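Local coordinates for regulatory protein of LacI family (Chloroflexus aggregans, PDB 3BBL) that probably regulates transcription as a LacI-family DNA-binding protein, its two-lobed periplasmic-binding-protein-like core responding to a small effector molecule, at residues A[89-94]-A[252-257]; A[126-131]-A[189-194]; A[170-175]-A[197-202]; A[176-181]-A[204-209]; A[221-226]-A[237-242]. One frame throughout, in Å; residues are numbered along the deposited sequence.

Following the chain from its N terminus, contact 1 opens on strand 90-93 and closes only at helix 243-258, so its long loop encloses the other four contacts; it ties the returning helix to the sheet of the first lobe. In the second lobe, strand 128-132 opens contact 2, which closes on strand 191-194. Contacts 3 and 4 start on helix 170-181 before that closure and end on helix 197-209 after it, crossing contact 2 and each other, and so bind both helices over one sheet face. Contact 5 then follows in series: it pairs strands 219-223 and 237-240 beside contact 2, where the chain leads back to the first lobe.

Contact 1 (A[89-94]-A[252-257]); sequences PFVAFG and ELLVAI
A sheet-helix interface in the N-terminal lobe of the periplasmic-binding-protein-like fold brings P89 and V91 of segment 89-94 against L253, L254 and I257 of helix 243-258. Strand 90-93 and the helix run nearly antiparallel, their short axes 162° apart and 7.8 Å from each other at closest approach. V91 carries the middle of the contact. Its CG1 lies anti to the backbone N (chi1 169°), which puts CG2 beside that N and up against the helix. V91 CG2 meets L254 CB at 3.6 Å, L253 CG at 4.0 Å and, more loosely, I257 CD1 at 4.2 Å. One methyl group thus fits among three helix residues. L254 runs past V91 in the opposite direction and dips to the strand backbone, where its CD1 comes within 3.4 Å of F90 N. The same methyl touches the proline ring, L254 CD1 lying 4.0 Å from P89 CB. I257 closes this end of the contact, with its CG2 4.3 Å from P89 CB. No hydrogen bond spans the segments, and the side chains that meet are aliphatic. F90 turns from the helix and packs on V80, L83 and L84 of helix 78-85, while L254 also reaches I7 on strand 6-9. Backbone bonds to F68 and L70 on one flank of the strand and to A103 and V105 on the other set it well inside the sheet. A parallel strand with helices over both faces, one arriving from a distant part of the sequence, is typical of the Rossmann-like three-layer lobes of LacI-family effector-binding cores.

Contact 2 (A[126-131]-A[189-194]); sequences RRIAIL and PTAIMT
L131 CG lies anti to the carbonyl carbon (chi1 -54°); I192 has CG1 there (chi1 -66°), which leaves its CG2 anti to the backbone N and directed at L131, and the two chains meet obliquely with L131 CG 3.8 Å from I192 CG2. L131 CD1 runs on alongside T194 and comes to 3.6 Å from its CG2, while T194 OG1 bonds to N196 O. With L131 cut back to an alanine, I192 CG2 and T194 CG2 would probably lose their partner and a gap would open toward M176 and T177. On the other sheet face I130 and selenomethionine M193 point the same way, with I130 CG1 4.1 Å from M193 CG. The backbones run parallel, 26° apart, and are joined by A129 N to A191 O (2.8 Å), M193 N to A129 O (2.9 Å) and L131 N to M193 O (2.8 Å). Ahead of the strands, R127 O accepts T190 N at 2.8 Å, with the donor in the carbonyl plane, and takes a weaker bond from A191 N. The T190 side chain crosses that of R127 at about a right angle and sets its methyl over one guanidinium face, CG2 standing 3.6 Å from R127 NH2. R127 NE donates a hydrogen bond to R188 O, which helps to steady this group; T190 OG1 bonds H125 ND1. Strands 128-132 and 191-194 are adjacent in the sheet but not consecutive in the chain; helix 109-123 packs on I128, A191 and M193, and helices 170-181 and 197-209 cover the L131 face, as in the C-terminal lobe of this fold.

Contact 3 (A[170-175]-A[197-202]); sequences FEVGRA and DTMAIG
Helices 170-181 and 197-209 come close at G173 and G202: their short axes pass 6.6 Å apart at a crossing angle of -47°, with G173 CA 4.2 Å from M199 CA and R174 CA 4.0 Å from G202 CA. Neither glycine has room for a side chain. A modelled CB on G173 would fall 2.4 Å from M199 O, and one on G202 would fall 2.2 Å from F170 O. The backbones instead touch through CA-H...O contacts, the shortest from R174 CA to G202 O at 3.4 Å, with others from G202 CA to F170 O and from F170 CA to T198 O. Two glycines thus let the helix backbones meet directly, and the pair lies on the face of the C-terminal-lobe sheet that carries T194, on which M199 and A200 rest. F170 holds its CG anti to the backbone N (chi1 168°), which swings the ring across helix 197-209 and places CE1 3.4 Å from G202 CA, an oblique approach. Its CD1 lies 3.8 Å from I201 CG2, a branch directed here while CG1 leads elsewhere. T198 turns its methyl to the start of the opposite helix, CG2 facing F170 N, while its hydroxyl makes weak bonds with Q18 and V19. The aliphatic CB and CG of R174 lie near G202 O. V172 CG1 loosely meets CE of selenomethionine M199. The F170 ring also stacks on Y231 of the second subunit, whose M228 packs on I201.

Contact 4 (A[176-181]-A[204-209]); sequences MTLHLL and MAAARE
L178 leaves helix 170-181 with its CG beside the backbone N (chi1 -75°), so that from CB the chain leans over to A206 of helix 197-209. L178 CG reaches A206 CB at 3.7 Å. Beyond it the branches part: CD2 stays on the alanine, 3.7 Å from A206 CB and near its CA, while CD1 goes toward E209 and stops 4.3 Å from OE1. T177 comes at the same methyl from another side, its CG2 3.6 Å from A206 CB. L181, one turn on, lays CD1 3.7 Å from A206 O and 3.8 Å from A207 CA. With R174 O close by, A206 CB sits in a hole formed by R174, T177, L178 and L181, much as a knob does in knobs-into-holes packing. The short axes are 8.7 Å apart and diverge by 39°; the A206 methyl is met by both leucines. T177 OG1 bonds G173 O one turn back within helix 170-181, whereas the salt bridge of E209 OE2 with R174 NE crosses from one helix to the other. R208, on the far side of its helix, makes a cation-pi contact with F233 of the second subunit. With no hydrogen bond between the two segments, cohesion between them comes from methyl groups and aliphatic branches in close fit, while the R174-E209 salt bridge adds a polar tie between the same helices at the margin.

Contact 5 (A[221-226]-A[237-242]); sequences IGFDDA and SSVRQP. With EDO (1,2-ethanediol), chain C.
The F223 ring carries V239 over one face, V239 CB standing 3.7 Å from the ring centroid and 17° off its normal in a CH-pi contact. Q241 comes to the ring's edge with NE2 3.5 Å from F223 CE2, its amide plane turned 79° from the ring, and D224 OD2 also lies at the edge, in the ring plane. The second flat pair, the D225 carboxylate and the R240 guanidinium, is nearly coplanar. R240 grips side-on with two nitrogens, NE at 2.9 Å and NH2 at 3.0 Å from D225 OD2, both meeting this one oxygen nearly along its C-O axis. D225 OD1 forms a salt bridge with R277. With an alanine in its place, R240 and R277 would probably both lose a charge partner, and the R240 guanidinium would be freer to turn. Strands 219-223 and 237-240 are parallel neighbours in the C-terminal-lobe sheet, and GFDD after I221 is a familiar LacI-family sequence. The turn after strand 219-223 lies near the spatial centre of the chain, consistent with the inter-lobe cleft in which LacI-family relatives bind effectors. G222 N bonds S237 O at 2.9 Å and D224 N bonds V239 O at 2.8 Å. S238 OG accepts D225 N at 2.9 Å while bonding D197 OD1, so it pins the turn to helix 197-209. S237 N donates to O2 of a 1,2-ethanediol, probably from the crystallisation liquor, at 3.0 Å.

Contact 1 (A[89-94]-A[252-257])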
# COMPACT_ATOMS: atom_id res chain seq x y z
N PRO A 89 -22.41 14.85 13.44
CA PRO A 89 -21.03 14.62 13.90
C PRO A 89 -20.06 14.13 12.82
O PRO A 89 -20.37 13.21 12.06
CB PRO A 89 -21.20 13.58 15.01
CG PRO A 89 -22.61 13.79 15.47
CD PRO A 89 -23.35 14.00 14.19
N PHE A 90 -18.89 14.75 12.77
CA PHE A 90 -17.88 14.36 11.80
C PHE A 90 -16.55 15.01 12.14
O PHE A 90 -16.50 16.06 12.76
CB PHE A 90 -18.30 14.76 10.38
CG PHE A 90 -18.06 16.21 10.05
CD1 PHE A 90 -16.83 16.63 9.55
CD2 PHE A 90 -19.07 17.15 10.21
CE1 PHE A 90 -16.61 17.97 9.21
CE2 PHE A 90 -18.87 18.49 9.87
CZ PHE A 90 -17.63 18.90 9.37
N VAL A 91 -15.48 14.34 11.73
CA VAL A 91 -14.13 14.84 11.92
C VAL A 91 -13.47 14.73 10.57
O VAL A 91 -13.56 13.70 9.91
CB VAL A 91 -13.33 14.00 12.93
CG1 VAL A 91 -11.87 14.39 12.89
CG2 VAL A 91 -13.88 14.20 14.33
N ALA A 92 -12.84 15.81 10.12
CA ALA A 92 -12.16 15.79 8.84
C ALA A 92 -10.67 15.56 9.05
O ALA A 92 -10.06 16.13 9.95
CB ALA A 92 -12.38 17.10 8.10
N PHE A 93 -10.08 14.67 8.26
CA PHE A 93 -8.65 14.42 8.33
C PHE A 93 -8.07 15.34 7.26
O PHE A 93 -7.90 14.94 6.11
CB PHE A 93 -8.33 12.96 7.98
CG PHE A 93 -6.85 12.66 7.94
CD1 PHE A 93 -6.36 11.60 7.18
CD2 PHE A 93 -5.93 13.42 8.66
CE1 PHE A 93 -5.00 11.30 7.14
CE2 PHE A 93 -4.57 13.13 8.63
CZ PHE A 93 -4.10 12.07 7.87
N GLY A 94 -7.80 16.58 7.65
CA GLY A 94 -7.28 17.56 6.72
C GLY A 94 -8.12 18.82 6.74
O GLY A 94 -9.35 18.74 6.72
N GLU A 252 -10.95 9.08 18.20
CA GLU A 252 -10.98 9.61 19.55
C GLU A 252 -11.74 10.92 19.68
O GLU A 252 -12.46 11.14 20.64
CB GLU A 252 -9.55 9.79 20.02
CG GLU A 252 -9.37 10.04 21.48
CD GLU A 252 -7.91 9.97 21.87
OE1 GLU A 252 -7.29 8.90 21.68
OE2 GLU A 252 -7.38 10.99 22.36
N LEU A 253 -11.58 11.79 18.69
CA LEU A 253 -12.24 13.09 18.71
C LEU A 253 -13.71 12.98 18.31
O LEU A 253 -14.56 13.66 18.87
CB LEU A 253 -11.52 14.06 17.77
CG LEU A 253 -12.09 15.47 17.62
CD1 LEU A 253 -12.15 16.14 18.98
CD2 LEU A 253 -11.21 16.28 16.67
N LEU A 254 -14.00 12.13 17.33
CA LEU A 254 -15.36 11.96 16.86
C LEU A 254 -16.22 11.24 17.90
O LEU A 254 -17.38 11.57 18.10
CB LEU A 254 -15.38 11.17 15.55
CG LEU A 254 -16.77 10.96 14.94
CD1 LEU A 254 -17.43 12.31 14.70
CD2 LEU A 254 -16.65 10.19 13.65
N VAL A 255 -15.63 10.25 18.58
CA VAL A 255 -16.36 9.52 19.60
C VAL A 255 -16.77 10.47 20.73
O VAL A 255 -17.86 10.35 21.28
CB VAL A 255 -15.52 8.35 20.18
CG1 VAL A 255 -16.21 7.75 21.39
CG2 VAL A 255 -15.31 7.28 19.12
N ALA A 256 -15.89 11.41 21.06
CA ALA A 256 -16.18 12.37 22.11
C ALA A 256 -17.31 13.29 21.67
O ALA A 256 -18.19 13.62 22.46
CB ALA A 256 -14.93 13.19 22.43
N ILE A 257 -17.29 13.71 20.40
CA ILE A 257 -18.32 14.59 19.88
C ILE A 257 -19.66 13.86 19.81
O ILE A 257 -20.70 14.41 20.18
CB ILE A 257 -17.97 15.09 18.46
CG1 ILE A 257 -16.68 15.91 18.51
CG2 ILE A 257 -19.11 15.92 17.90
CD1 ILE A 257 -16.20 16.37 17.15

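Contact 2 (A[126-131]-A[189-194])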
# COMPACT_ATOMS: atom_id res chain seq x y z
N ARG A 126 22.36 25.51 -2.13
CA ARG A 126 21.83 26.84 -2.37
C ARG A 126 20.90 26.87 -3.57
O ARG A 126 20.12 27.79 -3.72
CB ARG A 126 22.95 27.88 -2.54
CG ARG A 126 23.83 28.04 -1.32
CD ARG A 126 24.72 29.27 -1.44
NE ARG A 126 24.06 30.48 -0.95
CZ ARG A 126 23.84 31.57 -1.68
NH1 ARG A 126 24.21 31.61 -2.96
NH2 ARG A 126 23.24 32.63 -1.14
N ARG A 127 21.03 25.89 -4.47
CA ARG A 127 20.15 25.85 -5.63
C ARG A 127 19.24 24.65 -5.39
O ARG A 127 19.56 23.52 -5.75
CB ARG A 127 20.96 25.72 -6.92
CG ARG A 127 21.90 26.90 -7.19
CD ARG A 127 22.40 26.99 -8.63
NE ARG A 127 23.19 25.83 -9.06
CZ ARG A 127 24.40 25.52 -8.60
NH1 ARG A 127 24.99 26.28 -7.70
NH2 ARG A 127 25.01 24.44 -9.05
N ILE A 128 18.11 24.92 -4.74
CA ILE A 128 17.16 23.88 -4.40
C ILE A 128 15.85 24.08 -5.15
O ILE A 128 15.23 25.14 -5.07
CB ILE A 128 16.87 23.88 -2.88
CG1 ILE A 128 18.18 23.90 -2.11
CG2 ILE A 128 16.01 22.67 -2.51
CD1 ILE A 128 18.05 24.19 -0.62
N ALA A 129 15.44 23.06 -5.87
CA ALA A 129 14.21 23.13 -6.63
C ALA A 129 13.14 22.26 -5.97
O ALA A 129 13.44 21.45 -5.08
CB ALA A 129 14.47 22.66 -8.06
N ILE A 130 11.90 22.42 -6.42
CA ILE A 130 10.81 21.63 -5.88
C ILE A 130 9.79 21.21 -6.94
O ILE A 130 9.42 21.99 -7.83
CB ILE A 130 10.07 22.42 -4.74
CG1 ILE A 130 8.99 21.54 -4.11
CG2 ILE A 130 9.50 23.73 -5.29
CD1 ILE A 130 8.30 22.19 -2.93
N LEU A 131 9.37 19.96 -6.86
CA LEU A 131 8.38 19.41 -7.76
C LEU A 131 7.08 19.51 -6.97
O LEU A 131 6.81 18.71 -6.08
CB LEU A 131 8.73 17.96 -8.10
CG LEU A 131 10.15 17.79 -8.65
CD1 LEU A 131 10.35 16.37 -9.15
CD2 LEU A 131 10.39 18.80 -9.77
N PRO A 189 20.00 22.78 -10.40
CA PRO A 189 19.85 22.71 -8.94
C PRO A 189 20.66 21.53 -8.39
O PRO A 189 20.88 20.54 -9.09
CB PRO A 189 18.34 22.50 -8.75
CG PRO A 189 17.94 21.77 -9.99
CD PRO A 189 18.73 22.48 -11.08
N THR A 190 21.12 21.66 -7.16
CA THR A 190 21.90 20.60 -6.54
C THR A 190 21.02 19.75 -5.63
O THR A 190 21.42 18.69 -5.16
CB THR A 190 23.05 21.17 -5.71
OG1 THR A 190 22.51 22.01 -4.69
CG2 THR A 190 23.99 21.97 -6.58
N ALA A 191 19.80 20.21 -5.38
CA ALA A 191 18.88 19.46 -4.55
C ALA A 191 17.44 19.67 -5.01
O ALA A 191 17.05 20.75 -5.46
CB ALA A 191 19.04 19.86 -3.09
N ILE A 192 16.65 18.60 -4.91
CA ILE A 192 15.25 18.64 -5.30
C ILE A 192 14.34 18.07 -4.23
O ILE A 192 14.54 16.97 -3.74
CB ILE A 192 15.04 17.85 -6.62
CG1 ILE A 192 15.77 18.56 -7.76
CG2 ILE A 192 13.56 17.74 -6.95
CD1 ILE A 192 15.69 17.86 -9.10
N MSE A 193 13.32 18.85 -3.88
CA MSE A 193 12.31 18.46 -2.90
C MSE A 193 11.07 18.08 -3.72
O MSE A 193 10.70 18.79 -4.66
CB MSE A 193 12.02 19.67 -1.99
CG MSE A 193 10.84 19.54 -1.06
SE MSE A 193 11.31 18.64 0.61
CE MSE A 193 9.97 17.20 0.57
N THR A 194 10.43 16.96 -3.41
CA THR A 194 9.22 16.56 -4.15
C THR A 194 8.02 16.45 -3.21
O THR A 194 8.18 16.21 -2.01
CB THR A 194 9.43 15.21 -4.89
OG1 THR A 194 9.56 14.15 -3.94
CG2 THR A 194 10.67 15.27 -5.74

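Contact 3 (A[170-175]-A[197-202])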
# COMPACT_ATOMS: atom_id res chain seq x y z
N PHE A 170 5.08 9.51 -11.32
CA PHE A 170 6.46 9.17 -11.65
C PHE A 170 6.84 9.89 -12.95
O PHE A 170 7.89 10.53 -13.03
CB PHE A 170 6.57 7.67 -11.87
CG PHE A 170 7.87 7.25 -12.48
CD1 PHE A 170 9.00 7.04 -11.68
CD2 PHE A 170 7.98 7.08 -13.86
CE1 PHE A 170 10.21 6.67 -12.25
CE2 PHE A 170 9.19 6.70 -14.43
CZ PHE A 170 10.30 6.50 -13.63
N GLU A 171 5.97 9.78 -13.94
CA GLU A 171 6.17 10.39 -15.25
C GLU A 171 6.38 11.90 -15.15
O GLU A 171 7.28 12.46 -15.79
CB GLU A 171 4.97 10.11 -16.17
CG GLU A 171 4.65 8.63 -16.46
CD GLU A 171 4.25 7.80 -15.22
OE1 GLU A 171 3.63 8.33 -14.27
OE2 GLU A 171 4.56 6.59 -15.22
N VAL A 172 5.56 12.56 -14.35
CA VAL A 172 5.71 14.01 -14.21
C VAL A 172 7.00 14.33 -13.45
O VAL A 172 7.74 15.24 -13.83
CB VAL A 172 4.49 14.64 -13.51
CG1 VAL A 172 4.77 16.09 -13.14
CG2 VAL A 172 3.29 14.57 -14.43
N GLY A 173 7.27 13.59 -12.38
CA GLY A 173 8.47 13.82 -11.61
C GLY A 173 9.72 13.69 -12.46
O GLY A 173 10.65 14.49 -12.37
N ARG A 174 9.73 12.67 -13.32
CA ARG A 174 10.86 12.43 -14.20
C ARG A 174 10.99 13.54 -15.24
O ARG A 174 12.07 14.11 -15.43
CB ARG A 174 10.68 11.08 -14.89
CG ARG A 174 11.73 10.73 -15.92
CD ARG A 174 11.44 9.36 -16.51
NE ARG A 174 12.28 9.06 -17.67
CZ ARG A 174 12.09 9.55 -18.89
NH1 ARG A 174 11.07 10.38 -19.13
NH2 ARG A 174 12.92 9.24 -19.87
N ALA A 175 9.89 13.85 -15.92
CA ALA A 175 9.89 14.89 -16.95
C ALA A 175 10.37 16.23 -16.40
O ALA A 175 11.23 16.88 -16.99
CB ALA A 175 8.48 15.03 -17.53
N ASP A 197 6.61 10.67 -2.76
CA ASP A 197 7.70 9.80 -3.15
C ASP A 197 7.64 9.32 -4.58
O ASP A 197 8.68 9.06 -5.20
CB ASP A 197 7.78 8.60 -2.21
CG ASP A 197 8.14 8.99 -0.79
OD1 ASP A 197 8.69 10.08 -0.58
OD2 ASP A 197 7.88 8.19 0.12
N THR A 198 6.44 9.21 -5.13
CA THR A 198 6.31 8.78 -6.52
C THR A 198 7.08 9.75 -7.42
O THR A 198 7.80 9.33 -8.32
CB THR A 198 4.85 8.74 -6.97
OG1 THR A 198 4.08 8.04 -5.99
CG2 THR A 198 4.72 8.03 -8.29
N MSE A 199 6.92 11.05 -7.15
CA MSE A 199 7.62 12.08 -7.91
C MSE A 199 9.12 11.94 -7.71
O MSE A 199 9.89 12.00 -8.67
CB MSE A 199 7.16 13.47 -7.47
CG MSE A 199 5.72 13.75 -7.80
SE MSE A 199 5.35 15.56 -7.19
CE MSE A 199 5.21 16.44 -8.91
N ALA A 200 9.54 11.74 -6.47
CA ALA A 200 10.96 11.60 -6.16
C ALA A 200 11.60 10.43 -6.92
O ALA A 200 12.76 10.50 -7.35
CB ALA A 200 11.14 11.40 -4.67
N ILE A 201 10.83 9.36 -7.11
CA ILE A 201 11.35 8.20 -7.82
C ILE A 201 11.61 8.57 -9.28
O ILE A 201 12.62 8.17 -9.87
CB ILE A 201 10.39 6.99 -7.68
CG1 ILE A 201 10.40 6.51 -6.22
CG2 ILE A 201 10.83 5.85 -8.59
CD1 ILE A 201 9.49 5.35 -5.92
N GLY A 202 10.71 9.37 -9.85
CA GLY A 202 10.88 9.81 -11.22
C GLY A 202 12.13 10.66 -11.32
O GLY A 202 12.90 10.57 -12.28

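Contact 4 (A[176-181]-A[204-209])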
# COMPACT_ATOMS: atom_id res chain seq x y z
N MSE A 176 9.80 16.66 -15.27
CA MSE A 176 10.19 17.94 -14.67
C MSE A 176 11.67 17.92 -14.27
O MSE A 176 12.36 18.93 -14.40
CB MSE A 176 9.32 18.25 -13.46
CG MSE A 176 7.86 18.30 -13.81
SE MSE A 176 6.70 19.08 -12.37
CE MSE A 176 7.40 17.98 -10.96
N THR A 177 12.16 16.78 -13.79
CA THR A 177 13.56 16.72 -13.39
C THR A 177 14.50 16.75 -14.60
O THR A 177 15.56 17.38 -14.55
CB THR A 177 13.85 15.47 -12.53
OG1 THR A 177 13.06 15.52 -11.33
CG2 THR A 177 15.33 15.42 -12.13
N LEU A 178 14.10 16.08 -15.67
CA LEU A 178 14.92 16.07 -16.87
C LEU A 178 15.00 17.51 -17.39
O LEU A 178 16.03 17.95 -17.89
CB LEU A 178 14.34 15.13 -17.92
CG LEU A 178 14.55 13.63 -17.66
CD1 LEU A 178 13.80 12.80 -18.68
CD2 LEU A 178 16.04 13.30 -17.68
N HIS A 179 13.91 18.25 -17.26
CA HIS A 179 13.89 19.64 -17.69
C HIS A 179 14.93 20.42 -16.88
O HIS A 179 15.67 21.23 -17.42
CB HIS A 179 12.49 20.24 -17.45
CG HIS A 179 12.42 21.72 -17.70
ND1 HIS A 179 12.46 22.26 -18.96
CD2 HIS A 179 12.31 22.76 -16.84
CE1 HIS A 179 12.37 23.58 -18.87
NE2 HIS A 179 12.28 23.91 -17.60
N LEU A 180 15.00 20.16 -15.58
CA LEU A 180 15.96 20.83 -14.70
C LEU A 180 17.38 20.38 -14.97
O LEU A 180 18.31 21.17 -14.89
CB LEU A 180 15.60 20.58 -13.23
CG LEU A 180 14.36 21.31 -12.70
CD1 LEU A 180 14.03 20.83 -11.31
CD2 LEU A 180 14.61 22.81 -12.70
N LEU A 181 17.56 19.10 -15.28
CA LEU A 181 18.89 18.58 -15.56
C LEU A 181 19.39 19.05 -16.93
O LEU A 181 20.57 18.90 -17.25
CB LEU A 181 18.90 17.05 -15.48
CG LEU A 181 18.56 16.50 -14.08
CD1 LEU A 181 18.73 14.99 -14.05
CD2 LEU A 181 19.46 17.14 -13.04
N MSE A 204 14.71 10.43 -9.38
CA MSE A 204 15.84 9.51 -9.26
C MSE A 204 16.11 8.86 -10.62
O MSE A 204 17.27 8.67 -11.02
CB MSE A 204 15.54 8.45 -8.20
CG MSE A 204 15.58 8.99 -6.80
SE MSE A 204 15.07 7.59 -5.48
CE MSE A 204 16.68 6.51 -5.72
N ALA A 205 15.05 8.52 -11.34
CA ALA A 205 15.19 7.90 -12.65
C ALA A 205 15.83 8.87 -13.64
O ALA A 205 16.66 8.48 -14.46
CB ALA A 205 13.83 7.46 -13.17
N ALA A 206 15.44 10.14 -13.55
CA ALA A 206 15.98 11.17 -14.42
C ALA A 206 17.48 11.35 -14.14
O ALA A 206 18.29 11.42 -15.06
CB ALA A 206 15.24 12.49 -14.21
N ALA A 207 17.82 11.44 -12.85
CA ALA A 207 19.21 11.61 -12.44
C ALA A 207 20.06 10.47 -12.99
O ALA A 207 21.15 10.69 -13.53
CB ALA A 207 19.30 11.65 -10.94
N ARG A 208 19.56 9.25 -12.82
CA ARG A 208 20.24 8.05 -13.30
C ARG A 208 20.44 8.14 -14.81
O ARG A 208 21.52 7.87 -15.32
CB ARG A 208 19.42 6.82 -12.93
CG ARG A 208 19.95 5.51 -13.52
CD ARG A 208 19.07 4.33 -13.11
NE ARG A 208 17.65 4.54 -13.42
CZ ARG A 208 17.16 4.62 -14.65
NH1 ARG A 208 17.96 4.53 -15.71
NH2 ARG A 208 15.85 4.80 -14.83
N GLU A 209 19.39 8.52 -15.53
CA GLU A 209 19.47 8.65 -16.97
C GLU A 209 20.52 9.68 -17.40
O GLU A 209 21.16 9.51 -18.45
CB GLU A 209 18.10 9.04 -17.54
CG GLU A 209 17.13 7.88 -17.66
CD GLU A 209 15.79 8.27 -18.25
OE1 GLU A 209 15.77 9.04 -19.23
OE2 GLU A 209 14.76 7.78 -17.73

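Contact 5 (A[221-226]-A[237-242])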
# COMPACT_ATOMS: atom_id res chain seq x y z
N ILE A 221 14.76 14.71 -1.69
CA ILE A 221 13.97 14.40 -0.51
C ILE A 221 12.52 14.33 -0.95
O ILE A 221 12.03 15.25 -1.60
CB ILE A 221 14.12 15.47 0.60
CG1 ILE A 221 15.56 15.49 1.12
CG2 ILE A 221 13.18 15.15 1.76
CD1 ILE A 221 15.77 16.41 2.31
N GLY A 222 11.86 13.22 -0.63
CA GLY A 222 10.47 13.05 -1.02
C GLY A 222 9.51 13.35 0.11
O GLY A 222 9.88 13.97 1.12
N PHE A 223 8.27 12.92 -0.06
CA PHE A 223 7.23 13.12 0.94
C PHE A 223 6.27 11.94 0.96
O PHE A 223 5.81 11.50 -0.10
CB PHE A 223 6.46 14.42 0.64
CG PHE A 223 5.90 15.10 1.86
CD1 PHE A 223 6.47 16.28 2.34
CD2 PHE A 223 4.78 14.58 2.53
CE1 PHE A 223 5.94 16.94 3.46
CE2 PHE A 223 4.25 15.23 3.64
CZ PHE A 223 4.83 16.41 4.11
N ASP A 224 6.02 11.48 2.19
CA ASP A 224 5.16 10.36 2.64
C ASP A 224 5.87 9.05 2.93
O ASP A 224 5.22 8.06 3.23
CB ASP A 224 3.92 10.02 1.77
CG ASP A 224 3.56 11.06 0.76
OD1 ASP A 224 3.34 10.62 -0.38
OD2 ASP A 224 3.48 12.26 1.08
N ASP A 225 7.19 9.04 2.84
CA ASP A 225 7.97 7.86 3.17
C ASP A 225 7.24 6.55 2.89
O ASP A 225 7.06 5.72 3.77
CB ASP A 225 8.35 7.96 4.64
CG ASP A 225 9.34 6.91 5.07
OD1 ASP A 225 10.09 6.42 4.21
OD2 ASP A 225 9.38 6.58 6.27
N ALA A 226 6.80 6.38 1.65
CA ALA A 226 6.09 5.19 1.24
C ALA A 226 6.92 3.95 1.51
O ALA A 226 8.15 4.00 1.48
CB ALA A 226 5.74 5.27 -0.22
N SER A 237 15.50 9.64 1.21
CA SER A 237 15.15 10.41 2.39
C SER A 237 13.76 10.96 2.10
O SER A 237 13.46 11.34 0.96
CB SER A 237 16.14 11.54 2.61
OG SER A 237 17.29 11.06 3.26
N SER A 238 12.90 11.00 3.12
CA SER A 238 11.54 11.46 2.91
C SER A 238 10.89 11.96 4.19
O SER A 238 11.38 11.69 5.28
CB SER A 238 10.70 10.30 2.36
OG SER A 238 9.42 10.73 1.96
N VAL A 239 9.79 12.68 4.04
CA VAL A 239 9.05 13.20 5.18
C VAL A 239 7.97 12.18 5.56
O VAL A 239 7.10 11.86 4.75
CB VAL A 239 8.36 14.54 4.86
CG1 VAL A 239 7.62 15.03 6.09
CG2 VAL A 239 9.39 15.56 4.42
N ARG A 240 8.04 11.68 6.78
CA ARG A 240 7.06 10.71 7.27
C ARG A 240 5.96 11.41 8.06
O ARG A 240 6.23 12.30 8.87
CB ARG A 240 7.73 9.68 8.17
CG ARG A 240 6.79 8.63 8.71
CD ARG A 240 7.52 7.72 9.67
NE ARG A 240 8.58 6.99 9.00
CZ ARG A 240 9.60 6.40 9.62
NH1 ARG A 240 9.69 6.46 10.94
NH2 ARG A 240 10.51 5.76 8.92
N GLN A 241 4.72 11.00 7.80
CA GLN A 241 3.57 11.55 8.49
C GLN A 241 3.04 10.49 9.45
O GLN A 241 3.05 9.30 9.13
CB GLN A 241 2.47 11.94 7.49
CG GLN A 241 2.87 13.01 6.49
CD GLN A 241 1.69 13.55 5.72
OE1 GLN A 241 0.94 12.80 5.10
NE2 GLN A 241 1.51 14.86 5.74
N PRO A 242 2.58 10.90 10.64
CA PRO A 242 2.06 9.94 11.63
C PRO A 242 0.60 9.59 11.31
O PRO A 242 -0.33 10.03 11.99
CB PRO A 242 2.22 10.70 12.93
CG PRO A 242 1.89 12.11 12.52
CD PRO A 242 2.61 12.27 11.19
C1 EDO C . 19.44 11.37 -1.87
O1 EDO C . 19.56 12.77 -1.57
C2 EDO C . 18.77 10.62 -0.72
O2 EDO C . 17.35 10.63 -0.89
O HOH W 1 3.85 9.21 5.96